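Hypothetical protein (Pseudomonas aeruginosa, PDB 4HSP) is of unknown function, a DUF3299-family protein probably built round an OB-like beta barrel and made with a signal sequence that suggests export. Local coordinates at residues P3-W8 against I55-P60; Q41-P47 against P91-I97; V48-L52 against A133-M137. All blocks are in the same frame, centred on the assembly; numbering follows the deposited sequence.

Contact 1 (3-8 with 55-60) adds the short strand 4-5 to the curled sheet, contact 2 (41-47 with 91-97) joins two loops to each other, and contact 3 (48-52 with 133-137) holds a loop on strand 132-144; their segments alternate along the sequence. Contacts 2 and 3 follow one another along the same loop; their centres lie about 12 Å apart, and Ser94 O stands 2.8 Å from Gly134 N, probably hydrogen-bonded. Contact 1 is about 11 Å from contact 3, centre to centre, and meets it where Leu6 touches Leu52. It reaches contact 2, about 19 Å away between centres, through Trp8 and Gln96. No active site is known; the sulfate and ethanediol molecules probably come from the crystallisation liquor.

Contact 1 of 3, residues P3-W8 against I55-P60; sequences PRELTW and IEAKLP. With SO4 (sulfate ion), chain B; EDO (1,2-ethanediol), chain C; EDO (1,2-ethanediol), chain D.
Trp8 and Leu59 meet at about a right angle: Leu59 CD2 sits over the face of the indole in a CH-pi contact, 3.9 Å from the centroid of the six-membered ring. Tryptophan suits the place because its NE1 also gives a hydrogen bond to Pro60 O at 2.7 Å, bent to 139° at the hydrogen, with the carbonyl oxygen 23° out of the ring plane. The other methyl of Leu59, CD1, lies against Leu6 CB, while Leu6 CD1 packs on Ala57 CB at 3.7 Å; the small alanine lets the leucine come close. At the far end, Ile55 CG2 lies over the centre of the Arg4 guanidinium, 3.5 Å from NH1. The arginine chain, bent at chi2 and chi3, brings NH1 to a sulfate whose O2 accepts from it at 2.7 Å and from Glu56 N at 3.1 Å, so this anion, probably from the crystallisation liquor, bridges both segments in the crystal. Between these ends the backbones pair as parallel strands, Arg4 N and Leu6 N giving to Glu56 O and Lys58 O, and Lys58 N to Arg4 O. On the face of Glu5 and Lys58, the glutamate's OE2 turns to His26 N of the second subunit, and Lys58 makes a cation-pi contact with Trp116. Strand 4-5 thus lines one side of strand 55-68, whose residues Ile55, Ala57 and Leu59 bond through their backbones to Phe121, Gly119 and Val117.

Contact 2 of 3, residues Q41-P47 against P91-I97; sequences QQSPNAP and PPPSNQI
Ser94 and Ser43 join two irregular loops by a backbone bond, Ser94 N to Ser43 O at 2.9 Å, in what is probably an OB-like barrel protein. Segment 41-47 follows helix 26-34, and 91-97 leads into strand 98-102; neither has regular structure, and their CA atoms come nearest at Ser43 and Pro93, 4.8 Å apart. The prolines of 91-93 lack N-H groups, so this run meets its neighbour through carbonyls and ring carbons. Gln41 has its CG anti to the backbone N (chi1 178°) and stays extended beyond it, passing obliquely across Pro91 with CB on CB. This carries NE2 to Pro92 O at 3.0 Å, an almost straight bond of 169° with the oxygen in the amide plane, while OE1 accepts from Ala132 N; a glutamine serves both needs. Ile97 CD1 comes at NE2 from the opposite direction. The small Ser94 side chain fits against the backbone of Pro44, its CB near Pro44 O, with OG accepting from Ala46 N at 2.9 Å and sharing a water with Ala46 O. Asn95 lays its amide against Ala46 CB and gives ND2 to Pro47 O at 2.7 Å, the donor in the carbonyl plane and the oxygen 20° out of the asparagine amide plane.

Contact 3 of 3, residues V48-L52 against A133-M137; sequences VVKAL and AGYRM. With EDO (1,2-ethanediol), chain J.
A tyrosine hydroxyl meeting a loop backbone, with valine and leucine packed beside the ring, makes this a small, mostly apolar contact between the loop that leads to strand 55-68 and the beginning of strand 132-144. Val49 N gives its hydrogen to Tyr135 OH at 2.9 Å, nearly straight at 169°, and the nitrogen lies near the ring plane, at the edge. The hydroxyl is also hydrogen-bonded to Leu11 O, so the one oxygen ties two separate loops to the strand; tyrosine suits the place because it pairs a flat apolar ring with a hydroxyl at its far end, where the two loops come together. Tyr135 carries CG anti to its carbonyl carbon (chi1 -56°), and the ring reaches away from its strand to the loop.

The Val48 side chain and the tyrosine lie alongside one another, pointing opposite ways. Val48 CB approaches CZ of the ring at 3.8 Å, and CG1 makes an off-centre CH-pi contact, 4.3 Å from the centroid. The same methyl rests on Gly134 CA at 3.9 Å; glycine, with no side chain, lets the valine come this close to the backbone. In the curled sheet, probably an OB-like barrel, strand 132-144 runs parallel to strand 98-102, with Tyr135 and Met137 bonded through their backbones to Tyr99. Leu52 belongs to the short 3-10 turn of 50-52, and its branched, apolar end brings CD1 to 4.3 Å from Tyr135 CE1 while also touching Phe121 and Leu11. Phe121 meets the tyrosine ring too, with the two planes inclined at about 30°.

Contact 1 of 3, residues P3-W8 against I55-P60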
loop_
_atom_site.group_PDB
_atom_site.type_symbol
_atom_site.label_atom_id
_atom_site.label_comp_id
_atom_site.label_asym_id
_atom_site.label_seq_id
_atom_site.Cartn_x
_atom_site.Cartn_y
_atom_site.Cartn_z
ATOM N N PRO A 3 7.128 22.636 20.194
ATOM C CA PRO A 3 5.693 22.651 19.893
ATOM C C PRO A 3 4.833 22.084 21.022
ATOM O O PRO A 3 5.246 21.153 21.730
ATOM C CB PRO A 3 5.588 21.792 18.637
ATOM C CG PRO A 3 6.753 20.887 18.708
ATOM C CD PRO A 3 7.840 21.613 19.404
ATOM N N ARG A 4 3.626 22.674 21.181
ATOM C CA ARG A 4 2.563 22.234 22.100
ATOM C C ARG A 4 1.907 21.038 21.441
ATOM O O ARG A 4 1.409 21.173 20.329
ATOM C CB ARG A 4 1.497 23.355 22.342
ATOM C CG ARG A 4 2.020 24.631 22.986
ATOM C CD ARG A 4 1.473 25.941 22.406
ATOM N NE ARG A 4 0.355 26.494 23.184
ATOM C CZ ARG A 4 0.177 27.783 23.475
ATOM N NH1 ARG A 4 1.065 28.693 23.085
ATOM N NH2 ARG A 4 -0.882 28.171 24.177
ATOM N N GLU A 5 1.930 19.869 22.076
ATOM C CA GLU A 5 1.254 18.698 21.525
ATOM C C GLU A 5 -0.249 18.870 21.671
ATOM O O GLU A 5 -0.740 19.236 22.727
ATOM C CB GLU A 5 1.722 17.395 22.176
ATOM C CG GLU A 5 1.058 16.173 21.559
ATOM C CD GLU A 5 1.366 14.821 22.162
ATOM O OE1 GLU A 5 2.336 14.706 22.945
ATOM O OE2 GLU A 5 0.650 13.858 21.810
ATOM N N LEU A 6 -0.967 18.605 20.599
ATOM C CA LEU A 6 -2.421 18.660 20.553
ATOM C C LEU A 6 -3.005 17.271 20.350
ATOM O O LEU A 6 -2.314 16.371 19.884
ATOM C CB LEU A 6 -2.888 19.580 19.403
ATOM C CG LEU A 6 -2.477 21.071 19.447
ATOM C CD1 LEU A 6 -3.069 21.803 18.239
ATOM C CD2 LEU A 6 -2.920 21.737 20.749
ATOM N N THR A 7 -4.271 17.092 20.748
ATOM C CA THR A 7 -5.075 15.908 20.466
ATOM C C THR A 7 -6.137 16.396 19.501
ATOM O O THR A 7 -6.423 17.593 19.487
ATOM C CB THR A 7 -5.654 15.272 21.728
ATOM O OG1 THR A 7 -6.691 16.111 22.254
ATOM C CG2 THR A 7 -4.589 14.940 22.785
ATOM N N TRP A 8 -6.774 15.498 18.737
ATOM C CA TRP A 8 -7.828 15.927 17.838
ATOM C C TRP A 8 -9.025 16.502 18.583
ATOM O O TRP A 8 -9.661 17.396 18.050
ATOM C CB TRP A 8 -8.251 14.780 16.932
ATOM C CG TRP A 8 -7.223 14.546 15.868
ATOM C CD1 TRP A 8 -6.181 13.662 15.913
ATOM C CD2 TRP A 8 -7.016 15.351 14.705
ATOM N NE1 TRP A 8 -5.417 13.780 14.775
ATOM C CE2 TRP A 8 -5.928 14.789 13.998
ATOM C CE3 TRP A 8 -7.703 16.436 14.138
ATOM C CZ2 TRP A 8 -5.510 15.279 12.753
ATOM C CZ3 TRP A 8 -7.280 16.931 12.916
ATOM C CH2 TRP A 8 -6.190 16.362 12.239
ATOM N N ILE A 55 -0.136 29.486 17.400
ATOM C CA ILE A 55 0.756 28.699 18.266
ATOM C C ILE A 55 1.666 27.770 17.429
ATOM O O ILE A 55 1.396 27.529 16.251
ATOM C CB ILE A 55 -0.045 27.894 19.353
ATOM C CG1 ILE A 55 -0.764 26.662 18.757
ATOM C CG2 ILE A 55 -0.989 28.802 20.198
ATOM C CD1 ILE A 55 -1.176 25.663 19.736
ATOM N N GLU A 56 2.741 27.267 18.055
ATOM C CA GLU A 56 3.630 26.243 17.506
ATOM C C GLU A 56 3.028 24.940 18.004
ATOM O O GLU A 56 2.994 24.711 19.207
ATOM C CB GLU A 56 5.091 26.466 17.981
ATOM C CG GLU A 56 6.174 26.149 16.958
ATOM C CD GLU A 56 6.142 26.933 15.654
ATOM O OE1 GLU A 56 5.717 28.114 15.663
ATOM O OE2 GLU A 56 6.571 26.365 14.623
ATOM N N ALA A 57 2.435 24.146 17.122
ATOM C CA ALA A 57 1.729 22.923 17.548
ATOM C C ALA A 57 2.304 21.647 16.939
ATOM O O ALA A 57 3.086 21.704 16.001
ATOM C CB ALA A 57 0.246 23.031 17.215
ATOM N N LYS A 58 1.913 20.501 17.498
ATOM C CA LYS A 58 2.326 19.157 17.085
ATOM C C LYS A 58 1.078 18.267 17.159
ATOM O O LYS A 58 0.419 18.171 18.198
ATOM C CB LYS A 58 3.465 18.682 17.998
ATOM C CG LYS A 58 3.961 17.267 17.799
ATOM C CD LYS A 58 4.752 16.869 19.042
ATOM C CE LYS A 58 5.548 15.608 18.870
ATOM N NZ LYS A 58 6.219 15.238 20.139
ATOM N N LEU A 59 0.717 17.672 16.047
ATOM C CA LEU A 59 -0.489 16.856 15.988
ATOM C C LEU A 59 -0.230 15.548 15.231
ATOM O O LEU A 59 0.507 15.582 14.234
ATOM C CB LEU A 59 -1.544 17.714 15.268
ATOM C CG LEU A 59 -3.010 17.332 15.258
ATOM C CD1 LEU A 59 -3.592 17.168 16.668
ATOM C CD2 LEU A 59 -3.783 18.400 14.502
ATOM N N PRO A 60 -0.774 14.379 15.689
ATOM C CA PRO A 60 -0.573 13.130 14.917
ATOM C C PRO A 60 -1.699 12.927 13.897
ATOM O O PRO A 60 -2.808 13.442 14.072
ATOM C CB PRO A 60 -0.605 12.061 16.004
ATOM C CG PRO A 60 -1.595 12.626 17.022
ATOM C CD PRO A 60 -1.636 14.129 16.870
HETATM S S SO4 B . 3.503 29.788 21.162
HETATM O O1 SO4 B . 4.869 29.373 20.826
HETATM O O2 SO4 B . 2.662 28.646 20.858
HETATM O O3 SO4 B . 3.336 30.084 22.590
HETATM O O4 SO4 B . 3.150 30.957 20.351
HETATM C C1 EDO C . -1.661 23.078 24.270
HETATM O O1 EDO C . -1.795 21.733 24.774
HETATM C C2 EDO C . -2.979 23.914 24.407
HETATM O O2 EDO C . -2.841 25.197 23.775
HETATM C C1 EDO D . -0.944 15.947 24.975
HETATM O O1 EDO D . -0.062 16.030 26.080
HETATM C C2 EDO D . -2.316 16.533 25.357
HETATM O O2 EDO D . -2.463 17.812 24.760
#

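Contact 2 of 3, residues Q41-P47 against P91-I97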
loop_
_atom_site.group_PDB
_atom_site.type_symbol
_atom_site.label_atom_id
_atom_site.label_comp_id
_atom_site.label_asym_id
_atom_site.label_seq_id
_atom_site.Cartn_x
_atom_site.Cartn_y
_atom_site.Cartn_z
ATOM N N GLN A 41 -18.800 15.851 2.690
ATOM C CA GLN A 41 -18.430 16.368 4.014
ATOM C C GLN A 41 -19.656 17.020 4.629
ATOM O O GLN A 41 -20.091 18.077 4.174
ATOM C CB GLN A 41 -17.226 17.329 3.922
ATOM C CG GLN A 41 -16.814 17.950 5.252
ATOM C CD GLN A 41 -15.660 18.881 5.059
ATOM O OE1 GLN A 41 -15.651 19.730 4.165
ATOM N NE2 GLN A 41 -14.655 18.733 5.883
ATOM N N GLN A 42 -20.229 16.366 5.649
ATOM C CA GLN A 42 -21.476 16.826 6.240
ATOM C C GLN A 42 -21.336 18.008 7.185
ATOM O O GLN A 42 -22.318 18.729 7.352
ATOM C CB GLN A 42 -22.244 15.680 6.877
ATOM C CG GLN A 42 -23.107 14.944 5.827
ATOM C CD GLN A 42 -24.064 15.829 5.009
ATOM O OE1 GLN A 42 -25.084 16.339 5.501
ATOM N NE2 GLN A 42 -23.769 15.999 3.731
ATOM N N SER A 43 -20.131 18.274 7.730
ATOM C CA SER A 43 -19.909 19.460 8.561
ATOM C C SER A 43 -18.701 20.224 7.975
ATOM O O SER A 43 -17.576 20.103 8.479
ATOM C CB SER A 43 -19.728 19.094 10.037
ATOM O OG SER A 43 -20.618 18.055 10.427
ATOM N N PRO A 44 -18.920 21.004 6.889
ATOM C CA PRO A 44 -17.798 21.696 6.245
ATOM C C PRO A 44 -17.470 23.049 6.873
ATOM O O PRO A 44 -16.521 23.717 6.439
ATOM C CB PRO A 44 -18.287 21.859 4.812
ATOM C CG PRO A 44 -19.757 22.005 4.938
ATOM C CD PRO A 44 -20.181 21.237 6.150
ATOM N N ASN A 45 -18.253 23.471 7.878
ATOM C CA ASN A 45 -17.990 24.741 8.506
ATOM C C ASN A 45 -18.235 24.621 10.023
ATOM O O ASN A 45 -18.892 25.459 10.656
ATOM C CB ASN A 45 -18.775 25.882 7.823
ATOM C CG ASN A 45 -20.240 25.651 7.561
ATOM O OD1 ASN A 45 -21.026 25.296 8.451
ATOM N ND2 ASN A 45 -20.652 25.988 6.347
ATOM N N ALA A 46 -17.652 23.545 10.588
ATOM C CA ALA A 46 -17.731 23.163 11.987
ATOM C C ALA A 46 -17.048 24.213 12.879
ATOM O O ALA A 46 -16.054 24.809 12.435
ATOM C CB ALA A 46 -17.089 21.806 12.160
ATOM N N PRO A 47 -17.582 24.507 14.104
ATOM C CA PRO A 47 -16.926 25.512 14.987
ATOM C C PRO A 47 -15.448 25.186 15.299
ATOM O O PRO A 47 -15.075 24.019 15.432
ATOM C CB PRO A 47 -17.777 25.473 16.257
ATOM C CG PRO A 47 -19.090 24.924 15.822
ATOM C CD PRO A 47 -18.773 23.926 14.758
ATOM N N PRO A 91 -15.220 12.545 4.196
ATOM C CA PRO A 91 -14.294 13.430 4.931
ATOM C C PRO A 91 -14.723 13.689 6.385
ATOM O O PRO A 91 -15.936 13.764 6.657
ATOM C CB PRO A 91 -14.376 14.752 4.148
ATOM C CG PRO A 91 -14.894 14.406 2.843
ATOM C CD PRO A 91 -15.761 13.214 2.995
ATOM N N PRO A 92 -13.759 13.902 7.325
ATOM C CA PRO A 92 -14.142 14.275 8.709
ATOM C C PRO A 92 -14.754 15.685 8.766
ATOM O O PRO A 92 -14.635 16.413 7.770
ATOM C CB PRO A 92 -12.795 14.261 9.468
ATOM C CG PRO A 92 -11.812 13.651 8.569
ATOM C CD PRO A 92 -12.290 13.881 7.168
ATOM N N PRO A 93 -15.357 16.141 9.900
ATOM C CA PRO A 93 -15.789 17.559 9.988
ATOM C C PRO A 93 -14.587 18.497 9.808
ATOM O O PRO A 93 -13.452 18.076 10.057
ATOM C CB PRO A 93 -16.376 17.669 11.395
ATOM C CG PRO A 93 -16.651 16.282 11.799
ATOM C CD PRO A 93 -15.588 15.451 11.184
ATOM N N SER A 94 -14.819 19.746 9.354
ATOM C CA SER A 94 -13.738 20.699 9.029
ATOM C C SER A 94 -12.856 21.101 10.231
ATOM O O SER A 94 -11.797 21.711 10.037
ATOM C CB SER A 94 -14.302 21.945 8.360
ATOM O OG SER A 94 -15.287 22.555 9.167
ATOM N N ASN A 95 -13.271 20.757 11.453
ATOM C CA ASN A 95 -12.502 21.066 12.661
ATOM C C ASN A 95 -11.734 19.813 13.113
ATOM O O ASN A 95 -11.171 19.783 14.207
ATOM C CB ASN A 95 -13.381 21.652 13.770
ATOM C CG ASN A 95 -14.522 20.794 14.247
ATOM O OD1 ASN A 95 -14.772 19.698 13.742
ATOM N ND2 ASN A 95 -15.278 21.303 15.220
ATOM N N GLN A 96 -11.689 18.799 12.226
ATOM C CA GLN A 96 -10.957 17.540 12.389
ATOM C C GLN A 96 -10.084 17.340 11.126
ATOM O O GLN A 96 -9.779 16.226 10.725
ATOM C CB GLN A 96 -11.916 16.342 12.673
ATOM C CG GLN A 96 -12.688 16.413 14.018
ATOM C CD GLN A 96 -11.831 16.198 15.250
ATOM O OE1 GLN A 96 -11.730 15.081 15.773
ATOM N NE2 GLN A 96 -11.230 17.272 15.775
ATOM N N ILE A 97 -9.686 18.466 10.508
ATOM C CA ILE A 97 -8.815 18.540 9.328
ATOM C C ILE A 97 -7.904 19.761 9.465
ATOM O O ILE A 97 -8.367 20.835 9.833
ATOM C CB ILE A 97 -9.575 18.596 7.955
ATOM C CG1 ILE A 97 -10.759 17.595 7.867
ATOM C CG2 ILE A 97 -8.582 18.438 6.772
ATOM C CD1 ILE A 97 -11.487 17.518 6.494
HETATM O O HOH W 1 -19.244 13.639 6.046
HETATM O O HOH W 2 -14.017 24.530 10.540
#

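Contact 3 of 3, residues V48-L52 against A133-M137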
loop_
_atom_site.group_PDB
_atom_site.type_symbol
_atom_site.label_atom_id
_atom_site.label_comp_id
_atom_site.label_asym_id
_atom_site.label_seq_id
_atom_site.Cartn_x
_atom_site.Cartn_y
_atom_site.Cartn_z
ATOM N N VAL A 48 -14.601 26.225 15.373
ATOM C CA VAL A 48 -13.153 26.107 15.613
ATOM C C VAL A 48 -12.730 26.756 16.956
ATOM O O VAL A 48 -13.435 27.639 17.464
ATOM C CB VAL A 48 -12.325 26.696 14.427
ATOM C CG1 VAL A 48 -12.548 25.902 13.146
ATOM C CG2 VAL A 48 -12.602 28.191 14.215
ATOM N N VAL A 49 -11.585 26.293 17.523
ATOM C CA VAL A 49 -10.987 26.803 18.769
ATOM C C VAL A 49 -10.060 27.940 18.378
ATOM O O VAL A 49 -8.928 27.695 17.945
ATOM C CB VAL A 49 -10.262 25.702 19.592
ATOM C CG1 VAL A 49 -9.700 26.254 20.897
ATOM C CG2 VAL A 49 -11.187 24.520 19.862
ATOM N N LYS A 50 -10.555 29.185 18.511
ATOM C CA LYS A 50 -9.837 30.401 18.139
ATOM C C LYS A 50 -8.565 30.653 18.979
ATOM O O LYS A 50 -7.677 31.362 18.506
ATOM C CB LYS A 50 -10.770 31.619 18.249
ATOM C CG LYS A 50 -11.908 31.647 17.218
ATOM C CD LYS A 50 -12.787 32.875 17.475
ATOM C CE LYS A 50 -14.013 32.970 16.597
ATOM N NZ LYS A 50 -14.792 34.204 16.900
ATOM N N ALA A 51 -8.456 30.066 20.198
ATOM C CA ALA A 51 -7.281 30.246 21.076
ATOM C C ALA A 51 -6.042 29.490 20.564
ATOM O O ALA A 51 -4.953 29.615 21.131
ATOM C CB ALA A 51 -7.607 29.799 22.497
ATOM N N LEU A 52 -6.212 28.717 19.501
ATOM C CA LEU A 52 -5.135 27.939 18.916
ATOM C C LEU A 52 -4.373 28.746 17.869
ATOM O O LEU A 52 -3.302 28.317 17.458
ATOM C CB LEU A 52 -5.702 26.636 18.280
ATOM C CG LEU A 52 -6.314 25.575 19.240
ATOM C CD1 LEU A 52 -6.817 24.369 18.481
ATOM C CD2 LEU A 52 -5.336 25.143 20.357
ATOM N N ALA A 133 -11.345 22.732 5.538
ATOM C CA ALA A 133 -10.643 22.681 6.819
ATOM C C ALA A 133 -10.785 24.027 7.516
ATOM O O ALA A 133 -10.898 25.053 6.841
ATOM C CB ALA A 133 -9.175 22.325 6.614
ATOM N N GLY A 134 -10.829 24.006 8.849
ATOM C CA GLY A 134 -10.936 25.192 9.691
ATOM C C GLY A 134 -9.595 25.614 10.249
ATOM O O GLY A 134 -9.484 26.688 10.845
ATOM N N TYR A 135 -8.560 24.784 9.999
ATOM C CA TYR A 135 -7.190 24.955 10.468
ATOM C C TYR A 135 -6.171 24.812 9.360
ATOM O O TYR A 135 -6.380 24.059 8.408
ATOM C CB TYR A 135 -6.865 23.926 11.572
ATOM C CG TYR A 135 -7.821 23.977 12.741
ATOM C CD1 TYR A 135 -7.802 25.040 13.641
ATOM C CD2 TYR A 135 -8.794 22.989 12.917
ATOM C CE1 TYR A 135 -8.690 25.098 14.718
ATOM C CE2 TYR A 135 -9.690 23.042 13.989
ATOM C CZ TYR A 135 -9.627 24.096 14.890
ATOM O OH TYR A 135 -10.490 24.161 15.954
ATOM N N ARG A 136 -5.045 25.528 9.513
ATOM C CA ARG A 136 -3.903 25.497 8.605
ATOM C C ARG A 136 -2.605 25.336 9.409
ATOM O O ARG A 136 -2.523 25.725 10.580
ATOM C CB ARG A 136 -3.832 26.763 7.722
ATOM C CG ARG A 136 -4.957 26.947 6.729
ATOM C CD ARG A 136 -4.812 28.271 6.040
ATOM N NE ARG A 136 -4.159 28.133 4.739
ATOM C CZ ARG A 136 -4.707 28.492 3.582
ATOM N NH1 ARG A 136 -5.921 29.038 3.554
ATOM N NH2 ARG A 136 -4.044 28.319 2.447
HETATM N N MSE A 137 -1.587 24.784 8.761
HETATM C CA MSE A 137 -0.276 24.578 9.359
HETATM C C MSE A 137 0.825 24.686 8.300
HETATM O O MSE A 137 0.719 24.143 7.198
HETATM C CB MSE A 137 -0.234 23.215 10.051
HETATM C CG MSE A 137 1.008 22.921 10.861
HETATM SE SE MSE A 137 0.533 21.610 12.249
HETATM C CE MSE A 137 0.988 22.653 13.679
HETATM C C1 EDO J . -0.876 27.337 4.789
HETATM O O1 EDO J . -1.722 26.209 5.059
HETATM C C2 EDO J . 0.088 27.664 5.973
HETATM O O2 EDO J . -0.530 28.583 6.874
#